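PDB 3AG7: putative uncharacterized protein F9E10.5 from Arabidopsis thaliana, which is required, through the co-chaperone activity of its J domain, the part crystallised, for chloroplast photorelocation, modulating the actin filaments of chloroplasts. Local coordinates for residues A[6-9]-A[10-14]; A[85-88]-A[89-93]; A[45-48]-A[49-52]; A[76-80]-A[81-85]; A[57-60]-A[61-65]. All coordinates share one frame; numbering follows the deposited sequence.

Contact 1 of 5, residues A[6-9]-A[10-14]; sequences EEIK and NIDAK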
loop_
_atom_site.group_PDB
_atom_site.type_symbol
_atom_site.label_atom_id
_atom_site.label_comp_id
_atom_site.label_asym_id
_atom_site.label_seq_id
_atom_site.Cartn_x
_atom_site.Cartn_y
_atom_site.Cartn_z
ATOM N N GLU A 6 10.009 17.528 -8.659
ATOM C CA GLU A 6 8.590 17.865 -8.780
ATOM C C GLU A 6 7.742 16.585 -8.794
ATOM O O GLU A 6 6.690 16.514 -8.162
ATOM C CB GLU A 6 8.358 18.693 -10.033
ATOM C CG GLU A 6 7.001 19.344 -10.110
ATOM C CD GLU A 6 6.912 20.396 -11.209
ATOM O OE1 GLU A 6 7.976 20.864 -11.687
ATOM O OE2 GLU A 6 5.769 20.758 -11.575
ATOM N N GLU A 7 8.250 15.555 -9.449
ATOM C CA GLU A 7 7.550 14.265 -9.518
ATOM C C GLU A 7 7.471 13.590 -8.170
ATOM O O GLU A 7 6.418 13.109 -7.745
ATOM C CB GLU A 7 8.256 13.385 -10.536
ATOM C CG GLU A 7 8.299 14.082 -11.939
ATOM C CD GLU A 7 9.660 14.767 -12.288
ATOM O OE1 GLU A 7 9.910 15.964 -11.968
ATOM O OE2 GLU A 7 10.450 14.125 -13.013
ATOM N N ILE A 8 8.579 13.633 -7.448
ATOM C CA ILE A 8 8.605 13.057 -6.121
ATOM C C ILE A 8 7.653 13.831 -5.196
ATOM O O ILE A 8 6.904 13.220 -4.420
ATOM C CB ILE A 8 10.027 13.020 -5.554
ATOM C CG1 ILE A 8 10.905 11.988 -6.301
ATOM C CG2 ILE A 8 10.001 12.728 -4.077
ATOM C CD1 ILE A 8 10.454 10.484 -6.098
ATOM N N LYS A 9 7.670 15.170 -5.250
ATOM C CA LYS A 9 6.769 15.922 -4.344
ATOM C C LYS A 9 5.295 15.686 -4.655
ATOM O O LYS A 9 4.433 15.623 -3.728
ATOM C CB LYS A 9 7.093 17.415 -4.364
ATOM C CG LYS A 9 8.224 17.852 -3.407
ATOM C CD LYS A 9 9.483 16.965 -3.393
ATOM C CE LYS A 9 10.261 17.161 -2.058
ATOM N NZ LYS A 9 11.686 16.714 -2.177
ATOM N N ASN A 10 5.003 15.501 -5.938
ATOM C CA ASN A 10 3.642 15.122 -6.399
ATOM C C ASN A 10 3.177 13.741 -5.944
ATOM O O ASN A 10 2.029 13.564 -5.554
ATOM C CB ASN A 10 3.526 15.216 -7.922
ATOM C CG ASN A 10 3.467 16.649 -8.420
ATOM O OD1 ASN A 10 3.107 17.566 -7.682
ATOM N ND2 ASN A 10 3.777 16.840 -9.679
ATOM N N ILE A 11 4.101 12.792 -5.938
ATOM C CA ILE A 11 3.873 11.475 -5.361
ATOM C C ILE A 11 3.640 11.599 -3.873
ATOM O O ILE A 11 2.709 11.017 -3.346
ATOM C CB ILE A 11 5.068 10.526 -5.662
ATOM C CG1 ILE A 11 5.104 10.208 -7.177
ATOM C CG2 ILE A 11 4.999 9.240 -4.765
ATOM C CD1 ILE A 11 6.440 9.456 -7.627
ATOM N N ASP A 12 4.494 12.344 -3.181
ATOM C CA ASP A 12 4.256 12.594 -1.764
ATOM C C ASP A 12 2.852 13.096 -1.508
ATOM O O ASP A 12 2.168 12.644 -0.566
ATOM C CB ASP A 12 5.239 13.648 -1.240
ATOM C CG ASP A 12 6.641 13.112 -1.081
ATOM O OD1 ASP A 12 6.806 11.874 -1.006
ATOM O OD2 ASP A 12 7.570 13.951 -0.971
ATOM N N ALA A 13 2.436 14.084 -2.288
ATOM C CA ALA A 13 1.134 14.722 -2.072
ATOM C C ALA A 13 -0.025 13.757 -2.331
ATOM O O ALA A 13 -1.006 13.735 -1.593
ATOM C CB ALA A 13 0.996 15.967 -2.930
ATOM N N LYS A 14 0.101 12.934 -3.358
ATOM C CA LYS A 14 -0.953 11.961 -3.623
ATOM C C LYS A 14 -1.037 10.944 -2.511
ATOM O O LYS A 14 -2.132 10.555 -2.106
ATOM C CB LYS A 14 -0.832 11.266 -4.974
ATOM C CG LYS A 14 -2.115 10.437 -5.278
ATOM C CD LYS A 14 -2.048 9.797 -6.638
ATOM C CE LYS A 14 -3.387 9.179 -7.062
ATOM N NZ LYS A 14 -3.223 8.533 -8.402
#
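Asn10 and Glu6 sit one helical turn apart with their side chains alongside each other and pointing the same way, Glu6 CG coming within 4.1 Å of Asn10 ND2. The carboxylate and the amide are turned 73° against each other, so they do not pair flat on flat. Asn10 keeps CG beside its own backbone N (chi1 -74°), which tucks the amide back over the preceding turn. ND2 is then 3.3 Å from Glu6 O, yet the angle is too poor for a hydrogen bond, and that carbonyl is taken by Asn10 N instead.

The backbone bonds are those of a regular alpha helix. Four consecutive amides, from Asn10 to Ala13, give their hydrogens to the carbonyls four residues back, and the straightest is Asp12 N to Ile8 O at 2.8 Å and 172°.

All this belongs to helix 5-19, which lies against helix 80-100. The inner side therefore carries isoleucines: Ile8 CD1 and Ile11 CD1 come to 4.4 Å of each other, and both side chains pack on Tyr84 of the other helix.

Charge is kept to the outer side and the border. Asp12 CG also stands beside its own backbone N, the carboxylate close to Ile8 CG2, 4.1 Å from OD2. Its other oxygen, OD1, hydrogen-bonds Tyr84 OH, a polar tie next to the apolar packing. Lys9 bends at its second torsion; its NZ stays 5.1 Å from Asp12 OD2, too far for a salt bridge, though the opposite charges would probably attract.

Contact 2 of 5, residues A[85-88]-A[89-93]; sequences MAEK and VFELL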
loop_
_atom_site.group_PDB
_atom_site.type_symbol
_atom_site.label_atom_id
_atom_site.label_comp_id
_atom_site.label_asym_id
_atom_site.label_seq_id
_atom_site.Cartn_x
_atom_site.Cartn_y
_atom_site.Cartn_z
ATOM N N MET A 85 7.279 5.368 -4.480
ATOM C CA MET A 85 5.879 5.395 -4.100
ATOM C C MET A 85 5.574 4.195 -3.220
ATOM O O MET A 85 4.908 4.323 -2.178
ATOM C CB MET A 85 5.012 5.349 -5.373
ATOM C CG MET A 85 3.766 6.144 -5.291
ATOM S SD MET A 85 2.877 5.973 -6.839
ATOM C CE MET A 85 1.784 4.655 -6.325
ATOM N N ALA A 86 6.064 3.027 -3.637
ATOM C CA ALA A 86 5.809 1.785 -2.902
ATOM C C ALA A 86 6.388 1.858 -1.489
ATOM O O ALA A 86 5.804 1.359 -0.562
ATOM C CB ALA A 86 6.404 0.603 -3.634
ATOM N N GLU A 87 7.580 2.425 -1.354
ATOM C CA GLU A 87 8.215 2.498 -0.045
ATOM C C GLU A 87 7.322 3.304 0.911
ATOM O O GLU A 87 7.114 2.916 2.084
ATOM C CB GLU A 87 9.593 3.151 -0.174
ATOM C CG GLU A 87 10.308 3.430 1.141
ATOM C CD GLU A 87 11.628 4.195 0.935
ATOM O OE1 GLU A 87 11.701 5.362 1.360
ATOM O OE2 GLU A 87 12.558 3.675 0.279
ATOM N N LYS A 88 6.731 4.384 0.401
ATOM C CA LYS A 88 5.843 5.174 1.267
ATOM C C LYS A 88 4.589 4.407 1.620
ATOM O O LYS A 88 4.156 4.441 2.750
ATOM C CB LYS A 88 5.480 6.489 0.636
ATOM C CG LYS A 88 6.675 7.370 0.369
ATOM C CD LYS A 88 7.459 7.639 1.622
ATOM C CE LYS A 88 8.760 8.356 1.252
ATOM N NZ LYS A 88 9.624 8.533 2.446
ATOM N N VAL A 89 3.987 3.727 0.636
ATOM C CA VAL A 89 2.763 2.985 0.908
ATOM C C VAL A 89 3.034 1.790 1.833
ATOM O O VAL A 89 2.269 1.491 2.780
ATOM C CB VAL A 89 2.096 2.539 -0.405
ATOM C CG1 VAL A 89 0.908 1.649 -0.111
ATOM C CG2 VAL A 89 1.665 3.791 -1.216
ATOM N N PHE A 90 4.169 1.152 1.602
ATOM C CA PHE A 90 4.561 -0.021 2.370
ATOM C C PHE A 90 4.795 0.361 3.821
ATOM O O PHE A 90 4.433 -0.388 4.705
ATOM C CB PHE A 90 5.845 -0.614 1.766
ATOM C CG PHE A 90 6.218 -1.935 2.340
ATOM C CD1 PHE A 90 5.397 -3.044 2.154
ATOM C CD2 PHE A 90 7.354 -2.074 3.095
ATOM C CE1 PHE A 90 5.746 -4.261 2.671
ATOM C CE2 PHE A 90 7.688 -3.327 3.650
ATOM C CZ PHE A 90 6.887 -4.384 3.450
ATOM N N GLU A 91 5.448 1.499 4.057
ATOM C CA GLU A 91 5.570 2.025 5.448
ATOM C C GLU A 91 4.216 2.129 6.150
ATOM O O GLU A 91 4.081 1.700 7.310
ATOM C CB GLU A 91 6.248 3.394 5.473
ATOM C CG GLU A 91 7.702 3.355 5.110
ATOM C CD GLU A 91 8.339 4.751 5.161
ATOM O OE1 GLU A 91 7.603 5.779 5.266
ATOM O OE2 GLU A 91 9.584 4.810 5.113
ATOM N N LEU A 92 3.208 2.668 5.449
ATOM C CA LEU A 92 1.857 2.818 6.017
ATOM C C LEU A 92 1.256 1.471 6.299
ATOM O O LEU A 92 0.705 1.259 7.373
ATOM C CB LEU A 92 0.948 3.617 5.090
ATOM C CG LEU A 92 1.317 5.096 4.936
ATOM C CD1 LEU A 92 0.739 5.660 3.647
ATOM C CD2 LEU A 92 0.865 5.916 6.147
ATOM N N LEU A 93 1.421 0.545 5.355
ATOM C CA LEU A 93 0.859 -0.804 5.496
ATOM C C LEU A 93 1.475 -1.507 6.707
ATOM O O LEU A 93 0.752 -2.107 7.524
ATOM C CB LEU A 93 1.063 -1.618 4.211
ATOM C CG LEU A 93 0.106 -1.227 3.087
ATOM C CD1 LEU A 93 0.361 -2.098 1.860
ATOM C CD2 LEU A 93 -1.370 -1.380 3.478
HETATM O O HOH W 1 10.413 6.262 3.381
HETATM O O HOH W 2 4.763 6.712 4.363
#
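One water is gripped by three charged side chains along the same helix face: it donates to Glu87 OE1 at 2.6 Å, accepts from Lys88 NZ at 2.6 Å, and donates to Glu91 OE2 over a distance so short that its exact value is doubtful. The two carboxylates come to 4.3 Å at Glu87 OE1 and Glu91 OE2; the water, bonded to both, and the nearby lysine probably ease their mutual repulsion. Lys88 bends at its second torsion (chi2 -57°), and this swings it alongside Glu91, both pointing the same way; CD of Lys88 is 4.1 Å from OE1 of Glu91, while the ammonium makes a long salt bridge to its neighbour Glu87. A second water joins Glu91 OE1 to Lys88 O, a carbonyl that also takes a weak bond from Leu92 N.

Away from these charges the residues turn apolar. Val89 lays CG2 3.4 Å from Met85 O, and the beta-branched residue is packed on Leu68 and Ile36. Phe90, with CG anti to its own N (chi1 -171°), sends its ring off the helix to Leu65, while its N holds Ala86 O at 2.7 Å. Small Ala86 suits a buried spot against Leu68, and Met85 and Lys88 reach Ile15 of helix 5-19. Such an amphipathic helix, charged and hydrated outside and packed against helix 54-68 inside, is typical of the antiparallel helical hairpin at the core of the J domain.

Contact 3 of 5, residues A[45-48]-A[49-52]; sequences PVPL and MDMI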
loop_
_atom_site.group_PDB
_atom_site.type_symbol
_atom_site.label_atom_id
_atom_site.label_comp_id
_atom_site.label_asym_id
_atom_site.label_seq_id
_atom_site.Cartn_x
_atom_site.Cartn_y
_atom_site.Cartn_z
ATOM N N PRO A 45 -8.920 -5.352 -6.409
ATOM C CA PRO A 45 -9.723 -4.692 -5.381
ATOM C C PRO A 45 -10.381 -5.653 -4.415
ATOM O O PRO A 45 -10.873 -6.720 -4.828
ATOM C CB PRO A 45 -10.786 -3.911 -6.187
ATOM C CG PRO A 45 -10.748 -4.455 -7.526
ATOM C CD PRO A 45 -9.349 -4.975 -7.762
ATOM N N VAL A 46 -10.442 -5.249 -3.146
ATOM C CA VAL A 46 -10.984 -6.116 -2.100
ATOM C C VAL A 46 -11.890 -5.228 -1.248
ATOM O O VAL A 46 -11.392 -4.305 -0.632
ATOM C CB VAL A 46 -9.865 -6.801 -1.172
ATOM C CG1 VAL A 46 -10.523 -7.811 -0.215
ATOM C CG2 VAL A 46 -8.740 -7.486 -1.959
ATOM N N PRO A 47 -13.221 -5.482 -1.230
ATOM C CA PRO A 47 -14.203 -4.677 -0.490
ATOM C C PRO A 47 -14.109 -4.973 1.003
ATOM O O PRO A 47 -13.551 -6.007 1.376
ATOM C CB PRO A 47 -15.542 -5.190 -1.028
ATOM C CG PRO A 47 -15.249 -6.604 -1.453
ATOM C CD PRO A 47 -13.845 -6.628 -1.924
ATOM N N LEU A 48 -14.620 -4.093 1.855
ATOM C CA LEU A 48 -14.548 -4.330 3.295
ATOM C C LEU A 48 -15.159 -5.696 3.678
ATOM O O LEU A 48 -14.677 -6.354 4.589
ATOM C CB LEU A 48 -15.244 -3.205 4.061
ATOM C CG LEU A 48 -14.581 -1.807 4.136
ATOM C CD1 LEU A 48 -15.511 -0.741 4.755
ATOM C CD2 LEU A 48 -13.220 -1.841 4.918
ATOM N N MET A 49 -16.207 -6.121 2.968
ATOM C CA MET A 49 -16.899 -7.328 3.336
ATOM C C MET A 49 -16.070 -8.579 3.088
ATOM O O MET A 49 -16.415 -9.629 3.615
ATOM C CB MET A 49 -18.243 -7.400 2.608
ATOM C CG MET A 49 -19.244 -6.383 3.209
ATOM S SD MET A 49 -19.942 -6.935 4.797
ATOM C CE MET A 49 -21.015 -8.248 4.264
ATOM N N ASP A 50 -14.996 -8.464 2.298
ATOM C CA ASP A 50 -14.106 -9.587 2.047
ATOM C C ASP A 50 -12.846 -9.570 2.920
ATOM O O ASP A 50 -11.932 -10.371 2.724
ATOM C CB ASP A 50 -13.693 -9.666 0.573
ATOM C CG ASP A 50 -14.827 -10.058 -0.349
ATOM O OD1 ASP A 50 -15.867 -10.566 0.122
ATOM O OD2 ASP A 50 -14.635 -9.885 -1.566
ATOM N N MET A 51 -12.816 -8.690 3.910
ATOM C CA MET A 51 -11.665 -8.595 4.818
ATOM C C MET A 51 -12.153 -8.387 6.246
ATOM O O MET A 51 -11.704 -7.471 6.967
ATOM C CB MET A 51 -10.688 -7.489 4.361
ATOM C CG MET A 51 -11.307 -6.095 4.273
ATOM S SD MET A 51 -10.103 -4.811 3.821
ATOM C CE MET A 51 -9.701 -5.279 2.155
ATOM N N ILE A 52 -13.134 -9.210 6.622
ATOM C CA ILE A 52 -13.792 -9.110 7.941
ATOM C C ILE A 52 -13.026 -9.961 8.962
ATOM O O ILE A 52 -12.446 -9.428 9.935
ATOM C CB ILE A 52 -15.282 -9.589 7.870
ATOM C CG1 ILE A 52 -16.121 -8.663 6.953
ATOM C CG2 ILE A 52 -15.867 -9.619 9.278
ATOM C CD1 ILE A 52 -16.242 -7.197 7.441
#
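Two successive 3-10 bonds, each to the carbonyl three residues back, Asp50 N to Pro47 O at 3.0 Å and Met51 N to Leu48 O at 3.1 Å, wind the backbone into a short 3-10 segment. In both bonds the donor stands well above the carbonyl plane, 54° and 59° out of it, as the tight winding demands.

Pro47 suits the start of the turn, since its rigid ring has no N-H to satisfy and its carbonyl begins the bonding. The ring and the Asp50 carboxylate meet at an oblique angle, Pro47 CG lying 3.3 Å from Asp50 OD2, so that polarised C-H groups probably face a negative oxygen. Next to this Val46 CG1 rests against the CB of Asp50.

Met51 does the apolar work. Its CG takes the crowded position between the backbone N and the carbonyl carbon (chi1 59°), and a further bend at the thioether folds the methyl back along the chain: CE comes to 3.6 Å from Val46 CG1 and close to the Val46 carbonyl. The flexible, unbranched methionine suits this curled path. Ile52 CD1 also approaches Leu48 O, at 3.4 Å.

The turn lies in the long connection between helix 26-30 and helix 54-68. Met51 lodges on Leu30, Leu48 packs on Arg27, and the Arg27 guanidinium bonds the carbonyls of Met51 and Ile52, tying the turn to the first turn of helix 26-30.

Contact 4 of 5, residues A[76-80]-A[81-85]; sequences KGASA and NQKYM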
loop_
_atom_site.group_PDB
_atom_site.type_symbol
_atom_site.label_atom_id
_atom_site.label_comp_id
_atom_site.label_asym_id
_atom_site.label_seq_id
_atom_site.Cartn_x
_atom_site.Cartn_y
_atom_site.Cartn_z
ATOM N N LYS A 76 10.718 -7.353 -9.934
ATOM C CA LYS A 76 9.720 -7.182 -11.019
ATOM C C LYS A 76 10.178 -6.095 -12.025
ATOM O O LYS A 76 9.443 -5.756 -12.959
ATOM C CB LYS A 76 8.362 -6.745 -10.450
ATOM C CG LYS A 76 7.453 -7.851 -9.862
ATOM C CD LYS A 76 6.881 -8.766 -10.949
ATOM C CE LYS A 76 5.688 -9.605 -10.456
ATOM N NZ LYS A 76 6.009 -10.172 -9.117
ATOM N N GLY A 77 11.311 -5.467 -11.727
ATOM C CA GLY A 77 11.893 -4.426 -12.569
ATOM C C GLY A 77 11.163 -3.080 -12.507
ATOM O O GLY A 77 11.111 -2.337 -13.485
ATOM N N ALA A 78 10.624 -2.744 -11.346
ATOM C CA ALA A 78 9.937 -1.462 -11.173
ATOM C C ALA A 78 10.869 -0.276 -11.391
ATOM O O ALA A 78 12.081 -0.383 -11.178
ATOM C CB ALA A 78 9.353 -1.388 -9.779
ATOM N N SER A 79 10.273 0.867 -11.731
ATOM C CA SER A 79 11.010 2.122 -11.930
ATOM C C SER A 79 11.400 2.732 -10.565
ATOM O O SER A 79 10.895 2.297 -9.523
ATOM C CB SER A 79 10.149 3.104 -12.734
ATOM O OG SER A 79 9.150 3.715 -11.895
ATOM N N ALA A 80 12.372 3.646 -10.575
ATOM C CA ALA A 80 12.818 4.356 -9.343
ATOM C C ALA A 80 11.627 5.039 -8.642
ATOM O O ALA A 80 11.505 5.002 -7.410
ATOM C CB ALA A 80 13.855 5.399 -9.706
ATOM N N ASN A 81 10.747 5.659 -9.414
ATOM C CA ASN A 81 9.601 6.367 -8.820
ATOM C C ASN A 81 8.554 5.408 -8.339
ATOM O O ASN A 81 7.906 5.664 -7.312
ATOM C CB ASN A 81 9.002 7.377 -9.823
ATOM C CG ASN A 81 9.935 8.567 -10.059
ATOM O OD1 ASN A 81 10.931 8.716 -9.350
ATOM N ND2 ASN A 81 9.610 9.407 -11.052
ATOM N N GLN A 82 8.400 4.274 -9.040
ATOM C CA GLN A 82 7.495 3.244 -8.530
ATOM C C GLN A 82 7.993 2.747 -7.164
ATOM O O GLN A 82 7.209 2.590 -6.222
ATOM C CB GLN A 82 7.322 2.076 -9.526
ATOM C CG GLN A 82 6.381 2.461 -10.699
ATOM C CD GLN A 82 6.271 1.353 -11.715
ATOM O OE1 GLN A 82 7.193 0.568 -11.855
ATOM N NE2 GLN A 82 5.147 1.283 -12.444
ATOM N N LYS A 83 9.291 2.520 -7.063
ATOM C CA LYS A 83 9.884 2.049 -5.828
ATOM C C LYS A 83 9.720 3.067 -4.715
ATOM O O LYS A 83 9.429 2.715 -3.571
ATOM C CB LYS A 83 11.356 1.693 -6.034
ATOM C CG LYS A 83 11.447 0.354 -6.784
ATOM C CD LYS A 83 12.860 -0.106 -6.999
ATOM C CE LYS A 83 13.517 0.610 -8.149
ATOM N NZ LYS A 83 14.778 -0.116 -8.448
ATOM N N TYR A 84 9.979 4.317 -5.022
ATOM C CA TYR A 84 9.709 5.391 -4.070
ATOM C C TYR A 84 8.253 5.413 -3.568
ATOM O O TYR A 84 8.010 5.410 -2.348
ATOM C CB TYR A 84 10.097 6.749 -4.677
ATOM C CG TYR A 84 9.896 7.900 -3.726
ATOM C CD1 TYR A 84 10.920 8.298 -2.850
ATOM C CD2 TYR A 84 8.654 8.493 -3.581
ATOM C CE1 TYR A 84 10.721 9.370 -1.968
ATOM C CE2 TYR A 84 8.459 9.558 -2.733
ATOM C CZ TYR A 84 9.477 9.977 -1.903
ATOM O OH TYR A 84 9.244 11.000 -0.998
ATOM N N MET A 85 7.279 5.368 -4.480
ATOM C CA MET A 85 5.879 5.395 -4.100
ATOM C C MET A 85 5.574 4.195 -3.220
ATOM O O MET A 85 4.908 4.323 -2.178
ATOM C CB MET A 85 5.012 5.349 -5.373
ATOM C CG MET A 85 3.766 6.144 -5.291
ATOM S SD MET A 85 2.877 5.973 -6.839
ATOM C CE MET A 85 1.784 4.655 -6.325
HETATM O O HOH W 3 13.994 -2.079 -10.102
#
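Ser79 and Gln82 clasp each other in both directions, and this is the close-knit part of the contact. Gln82 N gives its hydrogen to Ser79 OG at 3.0 Å, while Ser79 N returns a bond to Gln82 OE1 at 3.1 Å and a nearly straight 169°. The serine hydroxyl can do this because OG stands between its own N and carbonyl carbon (chi1 78°), turned in toward the first helical turn. Gln82 keeps CG beside its own N and then runs extended, so its amide oxygen reaches back to the residues before the helix, where it also lies 3.6 Å from Ala78 CB. Glutamine suits this place because its chain is long enough to bring that oxygen to Ser79 N. Ala78 is small enough to sit against CB of Gln82 and CG of Lys83, the latter 4.0 Å from its methyl.

On the looser, watery side, Lys83 bends at its third torsion and carries CE to 3.5 Å from Ala78 O. Its NZ does not bond that carbonyl directly; a water accepts from NZ at 2.7 Å and donates to Ala78 O. Asn81 adds little beyond CB here, since its amide is bonded to Leu3 and Gly1 of the tag-derived N-terminal leader.

Just before, Gly77 adopts a positive phi and closes helix 70-75 with a Schellman motif. Helix 80-100 then opens on Ser79 as N-cap in a capping box, with glutamine as the reciprocal partner.

Contact 5 of 5, residues A[57-60]-A[61-65]; sequences VRKS and YQRAL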
loop_
_atom_site.group_PDB
_atom_site.type_symbol
_atom_site.label_atom_id
_atom_site.label_comp_id
_atom_site.label_asym_id
_atom_site.label_seq_id
_atom_site.Cartn_x
_atom_site.Cartn_y
_atom_site.Cartn_z
ATOM N N VAL A 57 -8.064 -10.757 6.434
ATOM C CA VAL A 57 -7.174 -9.580 6.545
ATOM C C VAL A 57 -5.750 -10.019 6.212
ATOM O O VAL A 57 -5.067 -9.373 5.421
ATOM C CB VAL A 57 -7.253 -8.910 7.902
ATOM C CG1 VAL A 57 -6.239 -7.761 7.976
ATOM C CG2 VAL A 57 -8.697 -8.384 8.135
ATOM N N ARG A 58 -5.302 -11.093 6.852
ATOM C CA ARG A 58 -3.962 -11.631 6.642
ATOM C C ARG A 58 -3.709 -12.023 5.209
ATOM O O ARG A 58 -2.597 -11.825 4.693
ATOM C CB ARG A 58 -3.666 -12.773 7.627
ATOM C CG ARG A 58 -3.708 -12.281 9.046
ATOM C CD ARG A 58 -3.187 -13.282 10.076
ATOM N NE ARG A 58 -2.997 -12.595 11.366
ATOM C CZ ARG A 58 -3.945 -12.458 12.291
ATOM N NH1 ARG A 58 -5.148 -13.009 12.118
ATOM N NH2 ARG A 58 -3.693 -11.787 13.407
ATOM N N LYS A 59 -4.723 -12.585 4.548
ATOM C CA LYS A 59 -4.548 -12.922 3.161
ATOM C C LYS A 59 -4.360 -11.696 2.255
ATOM O O LYS A 59 -3.466 -11.663 1.365
ATOM C CB LYS A 59 -5.710 -13.767 2.682
ATOM C CG LYS A 59 -5.475 -14.216 1.265
ATOM C CD LYS A 59 -6.362 -15.376 0.958
ATOM C CE LYS A 59 -5.527 -16.629 0.814
ATOM N NZ LYS A 59 -6.226 -17.451 -0.185
ATOM N N SER A 60 -5.173 -10.675 2.511
ATOM C CA SER A 60 -5.117 -9.457 1.718
ATOM C C SER A 60 -3.802 -8.717 2.000
ATOM O O SER A 60 -3.165 -8.154 1.106
ATOM C CB SER A 60 -6.336 -8.590 2.032
ATOM O OG SER A 60 -7.490 -9.067 1.358
ATOM N N TYR A 61 -3.356 -8.778 3.243
ATOM C CA TYR A 61 -2.060 -8.200 3.580
ATOM C C TYR A 61 -0.926 -8.899 2.846
ATOM O O TYR A 61 -0.071 -8.260 2.233
ATOM C CB TYR A 61 -1.822 -8.304 5.075
ATOM C CG TYR A 61 -0.495 -7.725 5.478
ATOM C CD1 TYR A 61 -0.256 -6.370 5.387
ATOM C CD2 TYR A 61 0.513 -8.541 5.966
ATOM C CE1 TYR A 61 0.971 -5.833 5.753
ATOM C CE2 TYR A 61 1.754 -7.994 6.371
ATOM C CZ TYR A 61 1.964 -6.653 6.218
ATOM O OH TYR A 61 3.158 -6.076 6.608
ATOM N N GLN A 62 -0.966 -10.224 2.822
ATOM C CA GLN A 62 0.041 -10.994 2.067
ATOM C C GLN A 62 0.074 -10.549 0.594
ATOM O O GLN A 62 1.139 -10.307 0.003
ATOM C CB GLN A 62 -0.292 -12.491 2.168
ATOM C CG GLN A 62 0.648 -13.355 1.358
ATOM C CD GLN A 62 0.091 -14.723 1.157
ATOM O OE1 GLN A 62 -0.459 -15.323 2.078
ATOM N NE2 GLN A 62 0.318 -15.257 -0.024
ATOM N N ARG A 63 -1.093 -10.453 -0.025
ATOM C CA ARG A 63 -1.159 -10.013 -1.405
ATOM C C ARG A 63 -0.530 -8.651 -1.619
ATOM O O ARG A 63 0.158 -8.458 -2.621
ATOM C CB ARG A 63 -2.587 -10.079 -1.929
ATOM C CG ARG A 63 -3.086 -11.510 -1.979
ATOM C CD ARG A 63 -4.156 -11.646 -3.061
ATOM N NE ARG A 63 -4.711 -13.001 -3.134
ATOM C CZ ARG A 63 -5.846 -13.361 -2.542
ATOM N NH1 ARG A 63 -6.523 -12.472 -1.841
ATOM N NH2 ARG A 63 -6.295 -14.611 -2.630
ATOM N N ALA A 64 -0.783 -7.714 -0.703
ATOM C CA ALA A 64 -0.178 -6.375 -0.778
ATOM C C ALA A 64 1.345 -6.442 -0.605
ATOM O O ALA A 64 2.077 -5.752 -1.302
ATOM C CB ALA A 64 -0.799 -5.402 0.273
ATOM N N LEU A 65 1.823 -7.250 0.329
ATOM C CA LEU A 65 3.282 -7.435 0.504
ATOM C C LEU A 65 3.938 -7.884 -0.781
ATOM O O LEU A 65 5.048 -7.457 -1.119
ATOM C CB LEU A 65 3.552 -8.543 1.516
ATOM C CG LEU A 65 4.308 -8.278 2.805
ATOM C CD1 LEU A 65 3.875 -6.953 3.419
ATOM C CD2 LEU A 65 4.053 -9.455 3.748
HETATM O O HOH W 4 -1.433 -14.704 4.805
HETATM O O HOH W 5 -6.593 -9.962 -1.605
#
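Lys59 lies across the guanidinium of Arg63, one turn further along, and can be followed outward atom by atom. With CG anti to its own backbone N (chi1 -175°), the chain leaves CB and heads for the arginine. CG stands 3.5 Å above the guanidinium plane, offset toward the rim, and is 3.7 Å from Arg63 NH1. CD moves on toward the other nitrogen, at 3.7 Å from Arg63 NH2, and there the chain bends at its third torsion. CE passes NH2 at 4.1 Å, and the tip, NZ, ends 3.7 Å from the same NH2. The methylenes thus make apolar contact with the flat cation, whereas the two charges at the end would probably repel each other.

Helix 54-68 is one arm of the J domain's antiparallel hairpin and is followed directly by the HPD motif of J proteins, at the break where helix 70-75 begins.

The edge of the same guanidinium meets a water in plane, which accepts from NH1 at a doubtfully short distance and donates to Ser60 OG at 3.2 Å. Ser60 is a buried residue whose OG also has a weak bond to Ala56 O; its small side chain fits the packed place while the oxygen keeps polar partners. Another water spans Gln62 OE1 and, weakly, Arg58 O.

The inner face shows in Tyr61, whose ring stacks with Trp97 of helix 80-100, and in Val57, which packs on Phe100. Ala64, small enough for close approach, rests on Leu30 and Leu33. Arg58 reaches beyond to hydrogen-bond Asn101. Tyr61 N bonds Val57 O at 2.8 Å.

In the fold
Contacts 2 and 5 are the partly buried ones, on the two helices of the central hairpin; they touch where Phe90 CE1 meets Leu65 CD1 at 3.4 Å. Contacts 1, 3 and 4 lie at the surface. Contacts 2 and 4 share Met85 on helix 80-100, and Met85 CG also packs on Ile11 CG2 of contact 1. Contact 3 leans on contact 5 through Val57 and Ser60; its centre is about 29 Å from that of contact 1, on the opposite side of the chain's centre. Helix bodies set outward polar and charged groups, in contacts 2 and 5 with waters, against inward apolar residues, whereas the turn relies on 3-10 backbone bonds and the cap on side chains bonding backbone amides.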